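PDB 2HFS: mevalonate kinase, putative from Leishmania major, which probably catalyses the ATP-dependent phosphorylation of (R)-mevalonate to (R)-5-phosphomevalonate, the first of three steps from mevalonate to isopentenyl diphosphate. Local coordinates for residues 234-239 against 243-248; 294-297 against 301-304. All blocks are in the same frame, centred on the assembly; numbering follows the deposited sequence.

Interaction 1: residues 234-239 against 243-248; sequences REALQK and QRLGQL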
# COMPACT_ATOMS: atom_id res chain seq x y z
N ARG A 234 18.67 -1.59 -4.38
CA ARG A 234 19.16 -0.85 -3.23
C ARG A 234 20.33 0.07 -3.63
O ARG A 234 20.38 1.25 -3.24
CB ARG A 234 19.56 -1.83 -2.12
CG ARG A 234 18.37 -2.60 -1.55
CD ARG A 234 18.68 -3.42 -0.29
NE ARG A 234 19.24 -2.60 0.79
CZ ARG A 234 19.76 -3.09 1.91
NH1 ARG A 234 19.79 -4.40 2.13
NH2 ARG A 234 20.25 -2.26 2.83
N GLU A 235 21.24 -0.47 -4.43
CA GLU A 235 22.36 0.31 -4.95
C GLU A 235 21.84 1.52 -5.70
O GLU A 235 22.10 2.66 -5.29
CB GLU A 235 23.20 -0.54 -5.91
CG GLU A 235 24.25 -1.39 -5.25
CD GLU A 235 25.41 -1.65 -6.19
OE1 GLU A 235 26.54 -1.27 -5.83
OE2 GLU A 235 25.20 -2.24 -7.28
N ALA A 236 21.09 1.27 -6.77
CA ALA A 236 20.50 2.32 -7.59
C ALA A 236 19.89 3.46 -6.77
O ALA A 236 20.05 4.64 -7.13
CB ALA A 236 19.47 1.74 -8.56
N LEU A 237 19.20 3.12 -5.68
CA LEU A 237 18.54 4.10 -4.80
C LEU A 237 19.54 4.97 -4.03
O LEU A 237 19.39 6.19 -3.97
CB LEU A 237 17.58 3.41 -3.82
CG LEU A 237 16.24 2.85 -4.31
CD1 LEU A 237 15.58 2.05 -3.19
CD2 LEU A 237 15.31 3.96 -4.79
N GLN A 238 20.56 4.33 -3.46
CA GLN A 238 21.61 5.02 -2.70
C GLN A 238 22.39 5.96 -3.61
O GLN A 238 22.84 7.02 -3.17
CB GLN A 238 22.55 4.01 -2.04
CG GLN A 238 23.40 4.59 -0.92
N LYS A 239 22.54 5.56 -4.87
CA LYS A 239 23.18 6.36 -5.90
C LYS A 239 22.26 7.46 -6.41
O LYS A 239 22.71 8.53 -6.84
CB LYS A 239 23.60 5.46 -7.06
CG LYS A 239 24.58 6.10 -8.03
CD LYS A 239 24.86 5.19 -9.20
CE LYS A 239 26.07 5.65 -9.99
NZ LYS A 239 26.15 4.94 -11.28
N GLN A 243 17.15 5.71 -13.81
CA GLN A 243 17.09 4.92 -15.04
C GLN A 243 17.36 3.44 -14.74
O GLN A 243 16.68 2.55 -15.24
CB GLN A 243 18.06 5.46 -16.08
CG GLN A 243 17.92 4.84 -17.44
CD GLN A 243 18.97 5.36 -18.41
OE1 GLN A 243 19.03 6.58 -18.65
NE2 GLN A 243 19.80 4.46 -18.93
N ARG A 244 18.38 3.19 -13.92
CA ARG A 244 18.73 1.83 -13.56
C ARG A 244 17.66 1.22 -12.66
O ARG A 244 17.33 0.04 -12.79
CB ARG A 244 20.07 1.80 -12.83
CG ARG A 244 20.41 0.43 -12.31
CD ARG A 244 21.88 0.19 -12.11
NE ARG A 244 22.11 -0.75 -11.00
CZ ARG A 244 22.58 -0.40 -9.81
NH1 ARG A 244 22.90 0.87 -9.54
NH2 ARG A 244 22.75 -1.32 -8.88
N LEU A 245 17.15 2.03 -11.74
CA LEU A 245 16.07 1.58 -10.89
C LEU A 245 14.91 1.07 -11.76
O LEU A 245 14.34 0.02 -11.48
CB LEU A 245 15.60 2.68 -9.94
CG LEU A 245 14.57 2.20 -8.91
CD1 LEU A 245 15.21 1.34 -7.83
CD2 LEU A 245 13.80 3.37 -8.28
N GLY A 246 14.60 1.81 -12.82
CA GLY A 246 13.52 1.45 -13.73
C GLY A 246 13.76 0.14 -14.47
O GLY A 246 12.89 -0.73 -14.54
N GLN A 247 14.95 0.01 -15.04
CA GLN A 247 15.36 -1.24 -15.67
C GLN A 247 15.20 -2.47 -14.75
O GLN A 247 14.77 -3.54 -15.20
CB GLN A 247 16.78 -1.13 -16.23
CG GLN A 247 17.20 -2.31 -17.13
CD GLN A 247 16.07 -2.87 -17.99
OE1 GLN A 247 15.39 -2.13 -18.74
NE2 GLN A 247 15.85 -4.19 -17.89
N LEU A 248 15.53 -2.30 -13.47
CA LEU A 248 15.43 -3.36 -12.46
C LEU A 248 13.97 -3.72 -12.16
O LEU A 248 13.64 -4.89 -12.01
CB LEU A 248 16.16 -2.95 -11.17
CG LEU A 248 17.70 -2.91 -11.26
CD1 LEU A 248 18.28 -1.94 -10.28
CD2 LEU A 248 18.32 -4.31 -11.08

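Interaction 2: residues 294-297 against 301-304; sequences ALAA and QRDA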
# COMPACT_ATOMS: atom_id res chain seq x y z
N ALA A 294 4.33 2.38 -12.61
CA ALA A 294 5.34 2.81 -13.59
C ALA A 294 6.16 3.92 -12.94
O ALA A 294 5.62 4.73 -12.18
CB ALA A 294 4.66 3.31 -14.86
N LEU A 295 7.46 3.95 -13.24
CA LEU A 295 8.33 5.05 -12.79
C LEU A 295 8.58 6.03 -13.93
O LEU A 295 9.01 5.63 -15.01
CB LEU A 295 9.66 4.53 -12.26
CG LEU A 295 10.70 5.55 -11.78
CD1 LEU A 295 10.27 6.28 -10.47
CD2 LEU A 295 12.03 4.87 -11.60
N ALA A 296 8.31 7.30 -13.68
CA ALA A 296 8.54 8.36 -14.68
C ALA A 296 9.79 9.14 -14.31
O ALA A 296 10.17 9.19 -13.14
CB ALA A 296 7.32 9.30 -14.75
N ALA A 297 10.43 9.77 -15.30
CA ALA A 297 11.69 10.48 -15.05
C ALA A 297 11.44 11.87 -14.48
O ALA A 297 12.34 12.46 -13.86
CB ALA A 297 12.53 10.58 -16.34
N GLN A 301 7.05 13.91 -18.16
CA GLN A 301 7.06 12.61 -18.83
C GLN A 301 5.95 11.70 -18.28
O GLN A 301 5.51 10.80 -18.98
CB GLN A 301 8.44 11.95 -18.72
CG GLN A 301 9.52 12.72 -19.50
CD GLN A 301 10.91 12.13 -19.35
OE1 GLN A 301 11.13 10.93 -19.53
NE2 GLN A 301 11.87 12.99 -19.03
N ARG A 302 5.52 11.97 -17.05
CA ARG A 302 4.35 11.32 -16.45
C ARG A 302 3.08 11.67 -17.24
O ARG A 302 2.24 10.80 -17.52
CB ARG A 302 4.25 11.69 -14.96
CG ARG A 302 3.19 10.94 -14.15
CD ARG A 302 3.43 10.92 -12.64
NE ARG A 302 3.35 12.26 -12.04
CZ ARG A 302 3.27 12.50 -10.73
NH1 ARG A 302 3.25 11.51 -9.86
NH2 ARG A 302 3.20 13.75 -10.30
N ASP A 303 2.95 12.95 -17.60
CA ASP A 303 1.84 13.44 -18.44
C ASP A 303 1.74 12.68 -19.76
O ASP A 303 0.64 12.47 -20.27
CB ASP A 303 2.00 14.93 -18.74
CG ASP A 303 1.86 15.80 -17.52
OD1 ASP A 303 1.14 15.41 -16.58
OD2 ASP A 303 2.41 16.92 -17.41
N ALA A 304 2.89 12.31 -20.31
CA ALA A 304 2.94 11.53 -21.54
C ALA A 304 2.46 10.10 -21.30
O ALA A 304 1.71 9.53 -22.10
CB ALA A 304 4.35 11.54 -22.14
O HOH W 1 10.16 8.71 -17.87

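Interaction 1: residues 234-239 against 243-248
The guanidinium of Arg-244 has the methyl of Ala-236 over one face, 3.7 Å from Ala-236 CB to Arg-244 NH1 and offset toward the rim of the group, while Glu-235 CB lies at its edge, in plane. This is one side of an antiparallel helical hairpin in the C-terminal part of a GHMP kinase: helix 216-239 ends, the chain turns within a few residues, and helix 242-258 runs back beside it. The axes of the two short segments pass 8.8 Å apart at 160° between their directions, nearest at Ala-236 and Leu-245, where Ala-236 puts a methyl between the helices.

Arg-244 reaches across because its CG stands anti to the backbone N (chi1 174°), and the chain then bends at chi3. Its NH2 meets OE2 of Glu-235 in a salt bridge of 3.1 Å. The carboxylate and guanidinium planes are 82° apart, so the two groups are nearly perpendicular instead of lying flat together as in a two-pronged pair. Arg-244 also rests on Gln-232, one turn before Ala-236 on helix 216-239.

Beside the salt bridge the interface turns apolar. Ala-236 CB sits 4.2 Å from Leu-245 CB and the same distance from Leu-248 CD1, wedged between residues one turn apart. Phe-25 of strand 17-25 packs against both leucines, and Leu-237 leans on Leu-167 of strand 166-172, which seats the hairpin on the large mixed sheet. Farther along the same interface, Leu-237 CD2 meets Leu-245 CD2 at 3.8 Å.

Interaction 2: residues 294-297 against 301-304
Gln-301 gives up the most surface here, followed by Ala-296 and Ala-297, and the three divide the contact into a polar half and an apolar half. In the polar half the side-chain amide of Gln-301 lies against the methyl of Ala-297, with Gln-301 OE1 3.5 Å from Ala-297 CB and NE2 only slightly farther off. The glutamine is extended beyond CG, and with CG anti to its own carbonyl carbon (chi1 -66°) the chain reaches back toward Ala-297.

A water completes the link. It accepts a hydrogen bond from Ala-297 N at 2.8 Å and donates one to Gln-301 OE1 at 2.9 Å, bridging backbone and side chain where no direct bond joins the segments. Close by, the hydroxyl of Ser-298 takes a hydrogen bond from the backbone N of Gln-301, which ties the residue before helix 299-312 to the helix's first turn.

The apolar half belongs to Ala-296. Its methyl points at the helix and meets the first side-chain carbon of Arg-302, 3.9 Å from CB to CB. Beyond that point the arginine departs along the sheet, touching Tyr-189 and Val-191 of strand 188-194 and Thr-323 of strand 318-324; its NH1 makes a weak hydrogen bond to Leu-190 O. Its side chain thus touches two strands of the sheet while Ala-296 packs beside CB.

Strand 291-296, helix 299-312 and strand 318-324 form a beta-alpha-beta crossover, the two strands parallel with strand 188-194 between them, as in the ferredoxin-like C-terminal domain of GHMP kinases.

Both contacts join elements that follow each other in the chain, but interaction 1 is a helix-helix pairing and interaction 2 a strand-helix one. Interaction 1 is mostly buried, with leucine and alanine packing under a salt bridge at its exposed margin; interaction 2 is only partly buried and has no direct hydrogen bond, with one water bridging its more exposed part. They share no helix or strand, yet they touch: Leu-295 CD2 comes within 4.0 Å of Leu-245 CD2. Helix 242-258 therefore packs on strand 291-296, and helix 299-312 also lies against that strand. The centres of the two contacts are about 16 Å apart.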